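Local coordinates for glycosyl hydrolases family 2, sugar binding domain protein (PDB 6D1P) that acts as a beta-glucuronidase of a human gut bacterium, probably hydrolysing O-glycosidic bonds to release glucuronic acid from its conjugates, at residues Cys72-Ala75 with Glu76-Val79; Gln29-Thr32 with Glu33-Phe37. All coordinates share one frame; numbering follows the deposited sequence.

Contact 1. Residues Cys72-Ala75 with Glu76-Val79; sequences CFNA and EDAV. With K (potassium ion), chain J.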
loop_
_atom_site.group_PDB
_atom_site.type_symbol
_atom_site.label_atom_id
_atom_site.label_comp_id
_atom_site.label_asym_id
_atom_site.label_seq_id
_atom_site.Cartn_x
_atom_site.Cartn_y
_atom_site.Cartn_z
ATOM N N CYS A 72 -0.942 -4.577 14.002
ATOM C CA CYS A 72 0.152 -4.936 13.115
ATOM C C CYS A 72 -0.145 -4.480 11.691
ATOM O O CYS A 72 -1.252 -4.699 11.191
ATOM C CB CYS A 72 0.387 -6.452 13.166
ATOM S SG CYS A 72 1.642 -7.039 12.036
ATOM N N PHE A 73 0.859 -3.862 11.041
ATOM C CA PHE A 73 0.718 -3.424 9.651
ATOM C C PHE A 73 0.270 -4.560 8.740
ATOM O O PHE A 73 -0.338 -4.318 7.696
ATOM C CB PHE A 73 2.049 -2.895 9.083
ATOM C CG PHE A 73 2.567 -1.630 9.725
ATOM C CD1 PHE A 73 1.924 -1.039 10.802
ATOM C CD2 PHE A 73 3.723 -1.042 9.235
ATOM C CE1 PHE A 73 2.420 0.115 11.375
ATOM C CE2 PHE A 73 4.232 0.109 9.794
ATOM C CZ PHE A 73 3.587 0.692 10.872
ATOM N N ASN A 74 0.597 -5.801 9.089
ATOM C CA ASN A 74 0.535 -6.887 8.124
ATOM C C ASN A 74 -0.448 -7.967 8.563
ATOM O O ASN A 74 -0.326 -9.131 8.156
ATOM C CB ASN A 74 1.935 -7.458 7.898
ATOM C CG ASN A 74 2.985 -6.372 7.719
ATOM O OD1 ASN A 74 3.760 -6.104 8.633
ATOM N ND2 ASN A 74 3.014 -5.736 6.534
ATOM N N ALA A 75 -1.430 -7.567 9.389
ATOM C CA ALA A 75 -2.469 -8.471 9.867
ATOM C C ALA A 75 -3.082 -9.284 8.734
ATOM O O ALA A 75 -3.430 -10.454 8.919
ATOM C CB ALA A 75 -3.553 -7.669 10.599
ATOM N N GLU A 76 -3.219 -8.695 7.561
ATOM C CA GLU A 76 -3.751 -9.453 6.439
ATOM C C GLU A 76 -2.782 -9.602 5.279
ATOM O O GLU A 76 -2.774 -10.657 4.631
ATOM C CB GLU A 76 -5.053 -8.808 5.921
ATOM C CG GLU A 76 -6.309 -9.357 6.581
ATOM C CD GLU A 76 -7.585 -9.066 5.777
ATOM O OE1 GLU A 76 -8.684 -9.498 6.234
ATOM O OE2 GLU A 76 -7.484 -8.418 4.696
ATOM N N ASP A 77 -1.984 -8.573 4.965
ATOM C CA ASP A 77 -1.250 -8.638 3.713
ATOM C C ASP A 77 -0.026 -9.549 3.787
ATOM O O ASP A 77 0.558 -9.850 2.734
ATOM C CB ASP A 77 -0.885 -7.213 3.210
ATOM C CG ASP A 77 0.283 -6.546 3.970
ATOM O OD1 ASP A 77 0.794 -7.064 4.979
ATOM O OD2 ASP A 77 0.703 -5.451 3.542
ATOM N N ALA A 78 0.358 -10.037 4.979
ATOM C CA ALA A 78 1.458 -10.999 5.028
ATOM C C ALA A 78 1.145 -12.216 4.175
ATOM O O ALA A 78 2.023 -12.729 3.480
ATOM C CB ALA A 78 1.772 -11.421 6.472
ATOM N N VAL A 79 -0.107 -12.680 4.195
ATOM C CA VAL A 79 -0.487 -13.886 3.472
ATOM C C VAL A 79 -1.414 -13.603 2.303
ATOM O O VAL A 79 -1.846 -14.549 1.633
ATOM C CB VAL A 79 -1.113 -14.940 4.410
ATOM C CG1 VAL A 79 -0.095 -15.405 5.494
ATOM C CG2 VAL A 79 -2.396 -14.411 5.045
HETATM K K K J . 1.894 -11.452 0.830
HETATM O O HOH W 1 -2.431 -6.027 6.424
HETATM O O HOH W 2 4.624 -10.672 1.130
#

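Contact 2. Residues Gln29-Thr32 with Glu33-Phe37; sequences QRLT and EHWEF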
loop_
_atom_site.group_PDB
_atom_site.type_symbol
_atom_site.label_atom_id
_atom_site.label_comp_id
_atom_site.label_asym_id
_atom_site.label_seq_id
_atom_site.Cartn_x
_atom_site.Cartn_y
_atom_site.Cartn_z
ATOM N N GLN A 29 -0.649 0.334 33.239
ATOM C CA GLN A 29 -1.888 0.318 32.459
ATOM C C GLN A 29 -1.585 0.054 30.981
ATOM O O GLN A 29 -0.771 0.760 30.370
ATOM C CB GLN A 29 -2.674 1.629 32.624
ATOM C CG GLN A 29 -3.968 1.645 31.785
ATOM C CD GLN A 29 -4.669 3.006 31.800
ATOM O OE1 GLN A 29 -4.483 3.786 32.742
ATOM N NE2 GLN A 29 -5.462 3.302 30.759
ATOM N N ARG A 30 -2.240 -0.960 30.415
ATOM C CA ARG A 30 -2.190 -1.231 28.988
ATOM C C ARG A 30 -3.075 -0.228 28.254
ATOM O O ARG A 30 -4.270 -0.100 28.555
ATOM C CB ARG A 30 -2.662 -2.650 28.693
ATOM C CG ARG A 30 -1.728 -3.715 29.134
ATOM C CD ARG A 30 -2.302 -5.057 28.814
ATOM N NE ARG A 30 -1.358 -6.109 29.164
ATOM C CZ ARG A 30 -1.658 -7.402 29.174
ATOM N NH1 ARG A 30 -2.887 -7.812 28.858
ATOM N NH2 ARG A 30 -0.725 -8.286 29.511
ATOM N N LEU A 31 -2.482 0.469 27.289
ATOM C CA LEU A 31 -3.190 1.387 26.410
ATOM C C LEU A 31 -3.646 0.598 25.192
ATOM O O LEU A 31 -2.921 0.466 24.211
ATOM C CB LEU A 31 -2.279 2.542 26.018
ATOM C CG LEU A 31 -1.568 3.209 27.197
ATOM C CD1 LEU A 31 -0.614 4.253 26.714
ATOM C CD2 LEU A 31 -2.585 3.834 28.148
ATOM N N THR A 32 -4.857 0.056 25.241
ATOM C CA THR A 32 -5.364 -0.662 24.082
ATOM C C THR A 32 -6.425 0.103 23.290
ATOM O O THR A 32 -6.580 -0.164 22.092
ATOM C CB THR A 32 -5.923 -2.034 24.500
ATOM O OG1 THR A 32 -7.137 -1.882 25.244
ATOM C CG2 THR A 32 -4.911 -2.793 25.359
ATOM N N GLU A 33 -7.127 1.068 23.886
ATOM C CA GLU A 33 -8.314 1.639 23.257
ATOM C C GLU A 33 -8.062 3.019 22.654
ATOM O O GLU A 33 -7.187 3.768 23.091
ATOM C CB GLU A 33 -9.470 1.757 24.254
ATOM C CG GLU A 33 -9.662 0.585 25.159
ATOM C CD GLU A 33 -10.131 -0.614 24.411
ATOM O OE1 GLU A 33 -11.066 -0.456 23.600
ATOM O OE2 GLU A 33 -9.560 -1.712 24.625
ATOM N N HIS A 34 -8.860 3.338 21.632
ATOM C CA HIS A 34 -9.033 4.698 21.125
ATOM C C HIS A 34 -7.769 5.223 20.461
ATOM O O HIS A 34 -7.390 6.382 20.638
ATOM C CB HIS A 34 -9.495 5.642 22.239
ATOM C CG HIS A 34 -10.620 5.086 23.057
ATOM N ND1 HIS A 34 -10.502 4.823 24.404
ATOM C CD2 HIS A 34 -11.874 4.710 22.706
ATOM C CE1 HIS A 34 -11.640 4.321 24.852
ATOM N NE2 HIS A 34 -12.488 4.240 23.841
ATOM N N TRP A 35 -7.119 4.376 19.680
ATOM C CA TRP A 35 -6.000 4.815 18.868
ATOM C C TRP A 35 -6.466 5.035 17.436
ATOM O O TRP A 35 -7.405 4.399 16.961
ATOM C CB TRP A 35 -4.873 3.790 18.873
ATOM C CG TRP A 35 -4.106 3.652 20.134
ATOM C CD1 TRP A 35 -4.378 2.810 21.185
ATOM C CD2 TRP A 35 -2.889 4.332 20.468
ATOM N NE1 TRP A 35 -3.400 2.934 22.150
ATOM C CE2 TRP A 35 -2.481 3.865 21.734
ATOM C CE3 TRP A 35 -2.109 5.291 19.817
ATOM C CZ2 TRP A 35 -1.338 4.325 22.362
ATOM C CZ3 TRP A 35 -0.961 5.745 20.448
ATOM C CH2 TRP A 35 -0.587 5.255 21.708
ATOM N N GLU A 36 -5.795 5.939 16.747
ATOM C CA GLU A 36 -5.954 6.061 15.315
ATOM C C GLU A 36 -4.659 5.644 14.633
ATOM O O GLU A 36 -3.560 5.869 15.153
ATOM C CB GLU A 36 -6.328 7.484 14.924
ATOM C CG GLU A 36 -7.769 7.834 15.231
ATOM C CD GLU A 36 -8.154 9.233 14.739
ATOM O OE1 GLU A 36 -7.348 10.171 14.901
ATOM O OE2 GLU A 36 -9.261 9.382 14.171
ATOM N N PHE A 37 -4.798 5.041 13.457
ATOM C CA PHE A 37 -3.646 4.533 12.732
ATOM C C PHE A 37 -3.795 4.830 11.242
ATOM O O PHE A 37 -4.903 4.778 10.709
ATOM C CB PHE A 37 -3.481 3.025 12.975
ATOM C CG PHE A 37 -2.654 2.356 11.946
ATOM C CD1 PHE A 37 -1.268 2.477 11.973
ATOM C CD2 PHE A 37 -3.255 1.647 10.917
ATOM C CE1 PHE A 37 -0.489 1.897 10.986
ATOM C CE2 PHE A 37 -2.484 1.052 9.937
ATOM C CZ PHE A 37 -1.095 1.172 9.974
#

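Contact 1. Residues Cys72-Ala75 with Glu76-Val79
N74 reaches across the bend to D77: its CB, CG and ND2 pass along one carboxylate oxygen, while OD1 turns to G188 N. N74 CB passes 3.2 Å from D77 OD1, CG follows alongside, and at the tip N74 ND2 donates to that OD1 over 3.0 Å. The bond is fairly straight (155° at the hydrogen), lies in the amide plane and enters the syn lone pair of OD1, with amide and carboxylate only 18° from coplanar. The bond from G188 N and a second one from ND2 to Y86 O fix the amide's rotation. With CG between backbone N and carbonyl carbon (chi1 76°), the D77 carboxylate points back to N74; its OD2 goes on to Y86 N and a salt bridge with R39. In the backbone, N74 O takes a weak bond of 3.4 Å from A78 N, while water 1 donates to F73 O and accepts from D77 N. The bend overlaps the end of a type I turn at C72-A75 and delivers D77 O (2.8 Å) and A78 O (2.9 Å) to potassium. D80 O, V83 O and water 2 complete a site of four main-chain carbonyls and a water in the loop between strands 65-67 and 89-96.

Contact 2. Residues Gln29-Thr32 with Glu33-Phe37
W35 closes back on L31 across the short connection from strand 28-30 to strand 35-38, a link that passes from the four-stranded to the six-stranded antiparallel sheet of the N-terminal beta-sandwich. W35 NE1 donates to L31 O over 3.3 Å, bent to 151° at the hydrogen. The donor stands above the carbonyl plane instead of on a lone pair, and the oxygen is tilted somewhat from the ring plane. On the same edge W35 CD1 comes to 3.8 Å from T32 O, and on the benzene side W35 CZ2 rests 4.2 Å from L31 CB. With CG anti to the carbonyl carbon (chi1 -71°) and the ring turned about chi2, the pyrrole edge of W35 faces the preceding chain. T32 and E33 run side by side: E33 folds at chi2, and T32 OG1 donates to E33 OE2 over a short 2.5 Å, meeting that oxygen on the anti side, out of the carboxylate plane. Farther out, V67, L69, Y92 and T94 pack against the indole, and L31 settles on L96 and L196. Main-chain bonds fix both ends: L31 with V194, T32 with L69, W35 with V67. A leucine at W35 would probably leave L31 O without its side-chain donor and open a gap beside L31 CB. Just before the tryptophan, H34 O accepts a hydrogen bond from T94 OG1 of strand 89-96.

Overall arrangement
Along the chain, contact 2 closes before contact 1 opens, and their centres lie 19 Å apart. They nevertheless touch directly: F73 CE1 meets F37 CE1 at 3.4 Å, the two rings inclined by about 35°. Strand 35-38 thus carries the packing from the intersheet link at 29-37 to the potassium-binding loop at 72-79. From both places residues reach the part assigned to the TIM barrel family, where the catalytic centre of family 2 glycosidases lies: A78 and V79 touch S582, and R30, next to the touching residues of contact 2, forms a salt bridge with E343. The side chain of A78 is about 10 Å from a bound sodium ion, and that of N74 about 13 Å from a second potassium ion.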